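Local coordinates for protein propionate kinase (Francisella tularensis subsp. tularensis, PDB 3KHY) that probably catalyses the reversible, magnesium-dependent transfer of a phosphoryl group between ATP and a short-chain carboxylate such as acetate, working as a homodimer, at residues A[106-111]-A[120-125]; A[187-192]-A[362-367]; A[306-311]-A[341-346]. All coordinates share one frame; numbering follows the deposited sequence.

Interaction 1: A[106-111]-A[120-125]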
loop_
_atom_site.group_PDB
_atom_site.type_symbol
_atom_site.label_atom_id
_atom_site.label_comp_id
_atom_site.label_asym_id
_atom_site.label_seq_id
_atom_site.Cartn_x
_atom_site.Cartn_y
_atom_site.Cartn_z
ATOM N N LYS A 106 -5.294 -21.828 21.196
ATOM C CA LYS A 106 -4.948 -20.543 20.594
ATOM C C LYS A 106 -4.728 -20.650 19.089
ATOM O O LYS A 106 -5.221 -19.825 18.317
ATOM C CB LYS A 106 -3.705 -19.963 21.264
ATOM C CG LYS A 106 -3.901 -19.567 22.714
ATOM C CD LYS A 106 -2.607 -19.005 23.270
ATOM C CE LYS A 106 -2.722 -18.688 24.745
ATOM N NZ LYS A 106 -1.400 -18.259 25.277
ATOM N N ILE A 107 -3.971 -21.660 18.669
ATOM C CA ILE A 107 -3.776 -21.908 17.246
ATOM C C ILE A 107 -5.121 -22.084 16.549
ATOM O O ILE A 107 -5.344 -21.558 15.457
ATOM C CB ILE A 107 -2.914 -23.162 17.002
ATOM C CG1 ILE A 107 -1.491 -22.918 17.502
ATOM C CG2 ILE A 107 -2.896 -23.508 15.516
ATOM C CD1 ILE A 107 -0.600 -24.135 17.416
ATOM N N LYS A 108 -6.025 -22.819 17.189
ATOM C CA LYS A 108 -7.342 -23.054 16.616
ATOM C C LYS A 108 -8.112 -21.738 16.453
ATOM O O LYS A 108 -8.896 -21.582 15.524
ATOM C CB LYS A 108 -8.126 -24.038 17.487
ATOM C CG LYS A 108 -9.591 -24.196 17.105
ATOM C CD LYS A 108 -10.303 -25.219 17.990
ATOM C CE LYS A 108 -10.022 -26.659 17.557
ATOM N NZ LYS A 108 -8.594 -27.077 17.703
ATOM N N ALA A 109 -7.882 -20.790 17.354
ATOM C CA ALA A 109 -8.587 -19.512 17.297
ATOM C C ALA A 109 -8.092 -18.646 16.139
ATOM O O ALA A 109 -8.736 -17.660 15.777
ATOM C CB ALA A 109 -8.469 -18.770 18.617
ATOM N N CYS A 110 -6.963 -19.038 15.547
ATOM C CA CYS A 110 -6.359 -18.296 14.438
ATOM C C CYS A 110 -6.803 -18.841 13.079
ATOM O O CYS A 110 -6.355 -18.368 12.036
ATOM C CB CYS A 110 -4.829 -18.353 14.530
ATOM S SG CYS A 110 -4.117 -17.455 15.933
ATOM N N ILE A 111 -7.677 -19.841 13.093
ATOM C CA ILE A 111 -8.174 -20.431 11.857
ATOM C C ILE A 111 -8.717 -19.380 10.886
ATOM O O ILE A 111 -8.399 -19.412 9.697
ATOM C CB ILE A 111 -9.276 -21.476 12.131
ATOM C CG1 ILE A 111 -8.714 -22.657 12.919
ATOM C CG2 ILE A 111 -9.876 -21.966 10.829
ATOM C CD1 ILE A 111 -7.760 -23.500 12.141
ATOM N N ALA A 120 -4.906 -27.690 8.681
ATOM C CA ALA A 120 -3.948 -28.723 8.282
ATOM C C ALA A 120 -2.741 -28.773 9.226
ATOM O O ALA A 120 -2.231 -29.850 9.529
ATOM C CB ALA A 120 -3.499 -28.516 6.844
ATOM N N HIS A 121 -2.287 -27.607 9.689
ATOM C CA HIS A 121 -1.245 -27.552 10.710
ATOM C C HIS A 121 -1.687 -28.318 11.964
ATOM O O HIS A 121 -0.932 -29.106 12.522
ATOM C CB HIS A 121 -0.946 -26.107 11.120
ATOM C CG HIS A 121 -0.353 -25.255 10.038
ATOM N ND1 HIS A 121 0.548 -25.731 9.110
ATOM C CD2 HIS A 121 -0.498 -23.932 9.776
ATOM C CE1 HIS A 121 0.912 -24.744 8.307
ATOM N NE2 HIS A 121 0.292 -23.642 8.692
ATOM N N ILE A 122 -2.906 -28.053 12.425
ATOM C CA ILE A 122 -3.418 -28.707 13.624
ATOM C C ILE A 122 -3.522 -30.221 13.430
ATOM O O ILE A 122 -3.050 -30.994 14.263
ATOM C CB ILE A 122 -4.769 -28.107 14.047
ATOM C CG1 ILE A 122 -4.544 -26.718 14.646
ATOM C CG2 ILE A 122 -5.482 -29.017 15.040
ATOM C CD1 ILE A 122 -5.817 -25.925 14.848
ATOM N N GLU A 123 -4.111 -30.640 12.317
ATOM C CA GLU A 123 -4.234 -32.068 12.015
ATOM C C GLU A 123 -2.886 -32.770 11.984
ATOM O O GLU A 123 -2.753 -33.884 12.487
ATOM C CB GLU A 123 -4.967 -32.283 10.692
ATOM C CG GLU A 123 -6.469 -32.084 10.808
ATOM C CD GLU A 123 -7.076 -31.505 9.550
ATOM O OE1 GLU A 123 -6.399 -31.534 8.497
ATOM O OE2 GLU A 123 -8.227 -31.015 9.618
ATOM N N GLY A 124 -1.896 -32.118 11.384
ATOM C CA GLY A 124 -0.554 -32.662 11.318
ATOM C C GLY A 124 0.002 -32.887 12.709
ATOM O O GLY A 124 0.634 -33.905 12.989
ATOM N N ILE A 125 -0.243 -31.924 13.586
ATOM C CA ILE A 125 0.186 -32.021 14.973
ATOM C C ILE A 125 -0.457 -33.232 15.647
ATOM O O ILE A 125 0.203 -33.963 16.388
ATOM C CB ILE A 125 -0.152 -30.716 15.741
ATOM C CG1 ILE A 125 0.741 -29.574 15.241
ATOM C CG2 ILE A 125 0.007 -30.905 17.241
ATOM C CD1 ILE A 125 0.396 -28.224 15.823
#
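Ile122 pushes its side chain from helix 118-131 against Ile107, Lys108 and Ile111, and makes all the close contacts from its side. The tight part lies beside Ile107. Its CG2 branch, not the longer ethyl arm, does the touching: it lies 3.7 Å from Ile122 CG1, and the two side chains run alongside one another with their ends pointing opposite ways. With CG1 of Ile107 beside the backbone N (chi1 -67°), CG2 is the branch brought against Ile122. The far end of Ile122 reaches the opposing backbone: its extended ethyl arm (chi2 169°) carries CD1 to 3.7 Å from Lys108 CA.

The looser side is formed by Ile111 and Lys108. Past the end of helix 101-109, Ile111 lies athwart Ile122 and comes near its CD1, although the placement of the Ile111 ethyl arm is less certain. Lys108 is exposed, yet its chain bends back at the third and fourth torsions, bringing NZ to 4.1 Å from Ile122 CD1. Its ammonium group also lies near the guanidinium of Arg126, a proximity of like charges that solvent probably screens. No hydrogen bond crosses between the segments, so the join rests on apolar packing.

The contact illustrates how two consecutive helices, linked by a short connection, pack on a central sheet, consistent with the actin-like ATPase fold of the acetokinase family. Ile107 continues inward onto Ala139 and Phe141 of strand 137-141, while Ile125, one turn beyond Ile122, rests on His84 of strand 79-86. Helices 101-109 and 118-131 thus cover neighbouring parallel strands of the eight-stranded sheet.

Interaction 2: A[187-192]-A[362-367]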
loop_
_atom_site.group_PDB
_atom_site.type_symbol
_atom_site.label_atom_id
_atom_site.label_comp_id
_atom_site.label_asym_id
_atom_site.label_seq_id
_atom_site.Cartn_x
_atom_site.Cartn_y
_atom_site.Cartn_z
ATOM N N LYS A 187 25.631 -11.633 12.835
ATOM C CA LYS A 187 26.907 -12.326 13.030
ATOM C C LYS A 187 28.025 -11.731 12.169
ATOM O O LYS A 187 29.203 -11.804 12.522
ATOM C CB LYS A 187 26.781 -13.818 12.719
ATOM C CG LYS A 187 25.855 -14.582 13.638
ATOM C CD LYS A 187 25.912 -16.067 13.322
ATOM C CE LYS A 187 24.656 -16.784 13.783
ATOM N NZ LYS A 187 24.593 -18.181 13.250
ATOM N N ILE A 188 27.652 -11.149 11.036
ATOM C CA ILE A 188 28.633 -10.711 10.050
ATOM C C ILE A 188 29.006 -9.231 10.186
ATOM O O ILE A 188 30.167 -8.865 9.998
ATOM C CB ILE A 188 28.131 -10.988 8.597
ATOM C CG1 ILE A 188 27.819 -12.474 8.401
ATOM C CG2 ILE A 188 29.153 -10.531 7.569
ATOM C CD1 ILE A 188 27.054 -12.780 7.115
ATOM N N LEU A 189 28.030 -8.393 10.534
ATOM C CA LEU A 189 28.152 -6.936 10.394
ATOM C C LEU A 189 28.877 -6.190 11.516
ATOM O O LEU A 189 29.989 -5.683 11.317
ATOM C CB LEU A 189 26.773 -6.313 10.170
ATOM C CG LEU A 189 26.236 -6.419 8.747
ATOM C CD1 LEU A 189 24.737 -6.180 8.719
ATOM C CD2 LEU A 189 26.946 -5.426 7.847
ATOM N N THR A 190 28.230 -6.087 12.676
ATOM C CA THR A 190 28.820 -5.412 13.828
ATOM C C THR A 190 28.658 -6.245 15.093
ATOM O O THR A 190 28.142 -7.363 15.058
ATOM C CB THR A 190 28.159 -4.038 14.099
ATOM O OG1 THR A 190 26.849 -4.237 14.652
ATOM C CG2 THR A 190 28.070 -3.200 12.817
ATOM N N GLN A 191 29.081 -5.669 16.215
ATOM C CA GLN A 191 28.955 -6.308 17.520
ATOM C C GLN A 191 27.497 -6.427 17.989
ATOM O O GLN A 191 27.138 -7.380 18.685
ATOM C CB GLN A 191 29.782 -5.533 18.547
ATOM C CG GLN A 191 29.708 -6.060 19.969
ATOM C CD GLN A 191 30.470 -5.180 20.944
ATOM O OE1 GLN A 191 31.150 -4.235 20.544
ATOM N NE2 GLN A 191 30.358 -5.485 22.232
ATOM N N GLN A 192 26.664 -5.462 17.603
ATOM C CA GLN A 192 25.269 -5.405 18.049
ATOM C C GLN A 192 24.349 -6.240 17.155
ATOM O O GLN A 192 24.802 -6.820 16.166
ATOM C CB GLN A 192 24.781 -3.952 18.066
ATOM C CG GLN A 192 25.515 -3.041 19.053
ATOM C CD GLN A 192 26.940 -2.721 18.627
ATOM O OE1 GLN A 192 27.893 -2.981 19.366
ATOM N NE2 GLN A 192 27.091 -2.152 17.433
ATOM N N SER A 362 28.805 3.206 -1.262
ATOM C CA SER A 362 27.477 2.620 -1.184
ATOM C C SER A 362 27.192 2.136 0.213
ATOM O O SER A 362 28.106 1.749 0.934
ATOM C CB SER A 362 27.374 1.425 -2.145
ATOM O OG SER A 362 26.105 0.781 -2.025
ATOM N N HIS A 363 25.923 2.172 0.597
ATOM C CA HIS A 363 25.449 1.358 1.704
ATOM C C HIS A 363 25.842 -0.082 1.432
ATOM O O HIS A 363 25.961 -0.489 0.275
ATOM C CB HIS A 363 23.927 1.417 1.797
ATOM C CG HIS A 363 23.390 2.780 2.113
ATOM N ND1 HIS A 363 23.706 3.453 3.272
ATOM C CD2 HIS A 363 22.559 3.593 1.419
ATOM C CE1 HIS A 363 23.083 4.620 3.284
ATOM N NE2 HIS A 363 22.387 4.730 2.166
ATOM N N ASN A 364 26.019 -0.864 2.491
ATOM C CA ASN A 364 26.261 -2.293 2.320
ATOM C C ASN A 364 25.066 -2.954 1.676
ATOM O O ASN A 364 23.917 -2.662 2.035
ATOM C CB ASN A 364 26.519 -2.974 3.661
ATOM C CG ASN A 364 27.851 -2.597 4.254
ATOM O OD1 ASN A 364 28.811 -2.348 3.526
ATOM N ND2 ASN A 364 27.924 -2.553 5.594
ATOM N N ILE A 365 25.338 -3.859 0.738
ATOM C CA ILE A 365 24.309 -4.668 0.113
ATOM C C ILE A 365 24.791 -6.108 0.202
ATOM O O ILE A 365 25.917 -6.410 -0.179
ATOM C CB ILE A 365 24.088 -4.282 -1.367
ATOM C CG1 ILE A 365 23.769 -2.788 -1.502
ATOM C CG2 ILE A 365 22.970 -5.147 -1.987
ATOM C CD1 ILE A 365 24.052 -2.209 -2.887
HETATM N N MSE A 366 23.950 -6.992 0.726
HETATM C CA MSE A 366 24.386 -8.343 1.034
HETATM C C MSE A 366 23.493 -9.371 0.391
HETATM O O MSE A 366 22.359 -9.079 0.027
HETATM C CB MSE A 366 24.386 -8.585 2.556
HETATM C CG MSE A 366 25.191 -7.551 3.322
HETATM SE SE MSE A 366 25.223 -7.815 5.264
HETATM C CE MSE A 366 26.283 -9.487 5.322
ATOM N N VAL A 367 24.035 -10.569 0.241
ATOM C CA VAL A 367 23.247 -11.734 -0.098
ATOM C C VAL A 367 23.488 -12.764 0.996
ATOM O O VAL A 367 24.627 -13.160 1.248
ATOM C CB VAL A 367 23.664 -12.343 -1.442
ATOM C CG1 VAL A 367 22.837 -13.585 -1.717
ATOM C CG2 VAL A 367 23.502 -11.325 -2.566
#
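The edge of the five-stranded sheet, where strand 365-367 is the outermost strand within this chain, meets the end of helix 175-188 through a small apolar patch. Met366, present as selenomethionine, is its central side chain. Its chain runs straight through SE and then turns at the last torsion (chi3 68°), which separates the work of its two terminal atoms. The methyl CE goes to Ile188, lying 3.8 Å from Ile188 CG2 and equally close to Ile188 CD1, so that it touches both branches of the isoleucine. The selenium serves Leu189: SE is 3.9 Å from Leu189 CD1, and Leu189 CG and CD2 are about as near, placing it alongside the whole isopropyl fork.

Leu189 also spans the step from Met366 to Asn364. Its CD2 methyl comes within 3.8 Å of Asn364 ND2, a van der Waals contact with an amide whose polar business lies elsewhere, since ND2 donates a hydrogen bond to Asp315 O. That bond ties down the amide and thereby fixes the surface presented to the leucine. Past the helix end, Thr190 OG1 accepts a bond from Gln192 N at 3.2 Å, making an ST turn.

Alongside, strand 365-367 runs parallel to strand 316-320, with Met366 joined to Leu317 and Phe319 by backbone hydrogen bonds. Ala316 of that strand touches Leu189, Asn364 and Met366 alike, while Ile365 packs against Ile335 of helix 328-337. Helices 175-188 and 328-337 thus flank opposite faces of the edge strand, as expected of an actin-like ATPase domain.

Interaction 3: A[306-311]-A[341-346]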
loop_
_atom_site.group_PDB
_atom_site.type_symbol
_atom_site.label_atom_id
_atom_site.label_comp_id
_atom_site.label_asym_id
_atom_site.label_seq_id
_atom_site.Cartn_x
_atom_site.Cartn_y
_atom_site.Cartn_z
ATOM N N SER A 306 11.246 3.578 1.473
ATOM C CA SER A 306 10.297 3.962 2.519
ATOM C C SER A 306 10.794 3.534 3.891
ATOM O O SER A 306 10.525 4.199 4.890
ATOM C CB SER A 306 8.899 3.376 2.264
ATOM O OG SER A 306 8.760 2.085 2.829
ATOM N N TYR A 307 11.515 2.422 3.939
ATOM C CA TYR A 307 12.064 1.926 5.209
ATOM C C TYR A 307 13.312 2.665 5.701
ATOM O O TYR A 307 13.737 2.484 6.848
ATOM C CB TYR A 307 12.349 0.421 5.122
ATOM C CG TYR A 307 11.094 -0.443 5.063
ATOM C CD1 TYR A 307 9.820 0.124 5.104
ATOM C CD2 TYR A 307 11.193 -1.824 4.946
ATOM C CE1 TYR A 307 8.662 -0.687 5.041
ATOM C CE2 TYR A 307 10.066 -2.631 4.879
ATOM C CZ TYR A 307 8.809 -2.064 4.926
ATOM O OH TYR A 307 7.707 -2.900 4.860
HETATM N N MSE A 308 13.911 3.484 4.846
HETATM C CA MSE A 308 15.059 4.276 5.281
HETATM C C MSE A 308 14.715 5.172 6.486
HETATM O O MSE A 308 15.596 5.520 7.268
HETATM C CB MSE A 308 15.609 5.124 4.128
HETATM C CG MSE A 308 16.116 4.303 2.951
HETATM SE SE MSE A 308 17.574 3.078 3.484
HETATM C CE MSE A 308 19.028 4.399 3.550
ATOM N N ILE A 309 13.441 5.527 6.656
ATOM C CA ILE A 309 13.056 6.364 7.802
ATOM C C ILE A 309 13.437 5.776 9.154
ATOM O O ILE A 309 13.616 6.525 10.120
ATOM C CB ILE A 309 11.541 6.657 7.876
ATOM C CG1 ILE A 309 10.751 5.354 8.043
ATOM C CG2 ILE A 309 11.072 7.457 6.685
ATOM C CD1 ILE A 309 9.290 5.593 8.432
ATOM N N TYR A 310 13.540 4.449 9.240
ATOM C CA TYR A 310 13.778 3.800 10.540
ATOM C C TYR A 310 15.232 3.783 10.999
ATOM O O TYR A 310 15.526 3.314 12.103
ATOM C CB TYR A 310 13.261 2.361 10.551
ATOM C CG TYR A 310 11.788 2.252 10.239
ATOM C CD1 TYR A 310 10.833 2.780 11.110
ATOM C CD2 TYR A 310 11.349 1.625 9.068
ATOM C CE1 TYR A 310 9.480 2.693 10.824
ATOM C CE2 TYR A 310 9.996 1.537 8.773
ATOM C CZ TYR A 310 9.066 2.074 9.658
ATOM O OH TYR A 310 7.717 1.988 9.379
ATOM N N PHE A 311 16.144 4.287 10.176
ATOM C CA PHE A 311 17.557 4.061 10.450
ATOM C C PHE A 311 18.384 5.328 10.555
ATOM O O PHE A 311 18.469 6.102 9.604
ATOM C CB PHE A 311 18.163 3.149 9.367
ATOM C CG PHE A 311 17.488 1.810 9.262
ATOM C CD1 PHE A 311 17.860 0.763 10.102
ATOM C CD2 PHE A 311 16.487 1.593 8.329
ATOM C CE1 PHE A 311 17.239 -0.477 10.026
ATOM C CE2 PHE A 311 15.865 0.344 8.236
ATOM C CZ PHE A 311 16.248 -0.688 9.087
ATOM N N LEU A 341 19.649 7.018 -3.597
ATOM C CA LEU A 341 19.717 6.815 -2.156
ATOM C C LEU A 341 21.074 6.285 -1.686
ATOM O O LEU A 341 21.192 5.808 -0.558
ATOM C CB LEU A 341 18.623 5.849 -1.695
ATOM C CG LEU A 341 17.227 6.405 -1.406
ATOM C CD1 LEU A 341 16.659 7.079 -2.627
ATOM C CD2 LEU A 341 16.305 5.289 -0.935
ATOM N N GLY A 342 22.087 6.350 -2.539
ATOM C CA GLY A 342 23.421 5.948 -2.126
ATOM C C GLY A 342 23.676 4.446 -2.120
ATOM O O GLY A 342 24.475 3.964 -1.319
ATOM N N PHE A 343 22.994 3.709 -3.001
ATOM C CA PHE A 343 23.268 2.289 -3.227
ATOM C C PHE A 343 23.938 2.111 -4.580
ATOM O O PHE A 343 23.495 2.679 -5.582
ATOM C CB PHE A 343 21.971 1.454 -3.216
ATOM C CG PHE A 343 21.271 1.418 -1.877
ATOM C CD1 PHE A 343 20.348 2.394 -1.536
ATOM C CD2 PHE A 343 21.532 0.400 -0.970
ATOM C CE1 PHE A 343 19.694 2.367 -0.304
ATOM C CE2 PHE A 343 20.894 0.369 0.267
ATOM C CZ PHE A 343 19.970 1.350 0.597
HETATM N N MSE A 344 24.994 1.304 -4.618
HETATM C CA MSE A 344 25.704 1.024 -5.868
HETATM C C MSE A 344 26.228 -0.386 -5.820
HETATM O O MSE A 344 26.857 -0.781 -4.836
HETATM C CB MSE A 344 26.895 1.965 -6.046
HETATM C CG MSE A 344 26.518 3.440 -6.055
HETATM SE SE MSE A 344 25.658 3.928 -7.741
HETATM C CE MSE A 344 26.908 3.058 -8.973
ATOM N N ILE A 345 26.016 -1.128 -6.900
ATOM C CA ILE A 345 26.387 -2.530 -6.927
ATOM C C ILE A 345 27.775 -2.700 -7.521
ATOM O O ILE A 345 28.217 -1.872 -8.317
ATOM C CB ILE A 345 25.362 -3.337 -7.745
ATOM C CG1 ILE A 345 25.091 -4.694 -7.079
ATOM C CG2 ILE A 345 25.800 -3.442 -9.208
ATOM C CD1 ILE A 345 23.871 -5.392 -7.598
ATOM N N ASP A 346 28.475 -3.754 -7.104
ATOM C CA ASP A 346 29.720 -4.164 -7.754
ATOM C C ASP A 346 29.388 -5.371 -8.621
ATOM O O ASP A 346 28.933 -6.406 -8.118
ATOM C CB ASP A 346 30.787 -4.540 -6.722
ATOM C CG ASP A 346 32.077 -5.036 -7.370
ATOM O OD1 ASP A 346 32.084 -6.165 -7.912
ATOM O OD2 ASP A 346 33.083 -4.293 -7.343
#
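Met308, a selenomethionine in the C-terminal end region of helix 287-307, is the one residue of 306-311 that reaches Leu341 and Phe343. Leading up to it, Ser306 points its CB away from 341-346. Met308 then reaches out. Its chain folds twice, at chi2 (-60°) and again at chi3 (-78°), and this compact shape offers two separate surfaces. Midway along, CG lies 4.0 Å from Leu341 CD2, the methionine and leucine chains passing side by side with opposed headings. Farther out, SE meets the rim of Phe343 and not its face: it is 4.1 Å from Phe343 CZ, and the line from the ring centroid to SE lies 86° off the ring normal, almost in the ring plane. Leu341 CB also sits at that ring's edge, in plane, so leucine and selenium both border the phenylalanine.

After Met308 the chain curls on, and Phe311 N bonds to Met308 O at 3.2 Å. Ile309 faces the second subunit, where its carbonyl O accepts a hydrogen bond from Asn340 ND2 of that chain, while Leu341 of the same second subunit packs on Met308. Tyr310 and Phe311, like Tyr307 before them, settle on the neighbouring sheet, among them touching Ile197, Ala209 and Val211.

Met308 thus joins packing within the chain to packing between chains. The arrangement is a Met-aromatic contact of the edge-on kind, set within the dimer interface of an acetokinase-family homodimer and away from the predicted catalytic residues.

None of the three contacts has a hydrogen bond between its own segments, and each is partly buried, combining buried with more exposed residues. Interaction 1 stands apart, its centre about 37 and 39 Å from those of interactions 2 and 3 and across the centre of the chain; it joins two helices on the eight-stranded sheet with isoleucines and the chain of a lysine. Interactions 2 and 3 both use selenomethionine, the former on aliphatic groups at a sheet edge, the latter also at an aromatic rim at the second subunit. These two touch: Ser362 OG lies 2.9 Å from Met344 N, a probable hydrogen bond, and 306-311/341-346 nests within the chain loop closed by 187-192/362-367.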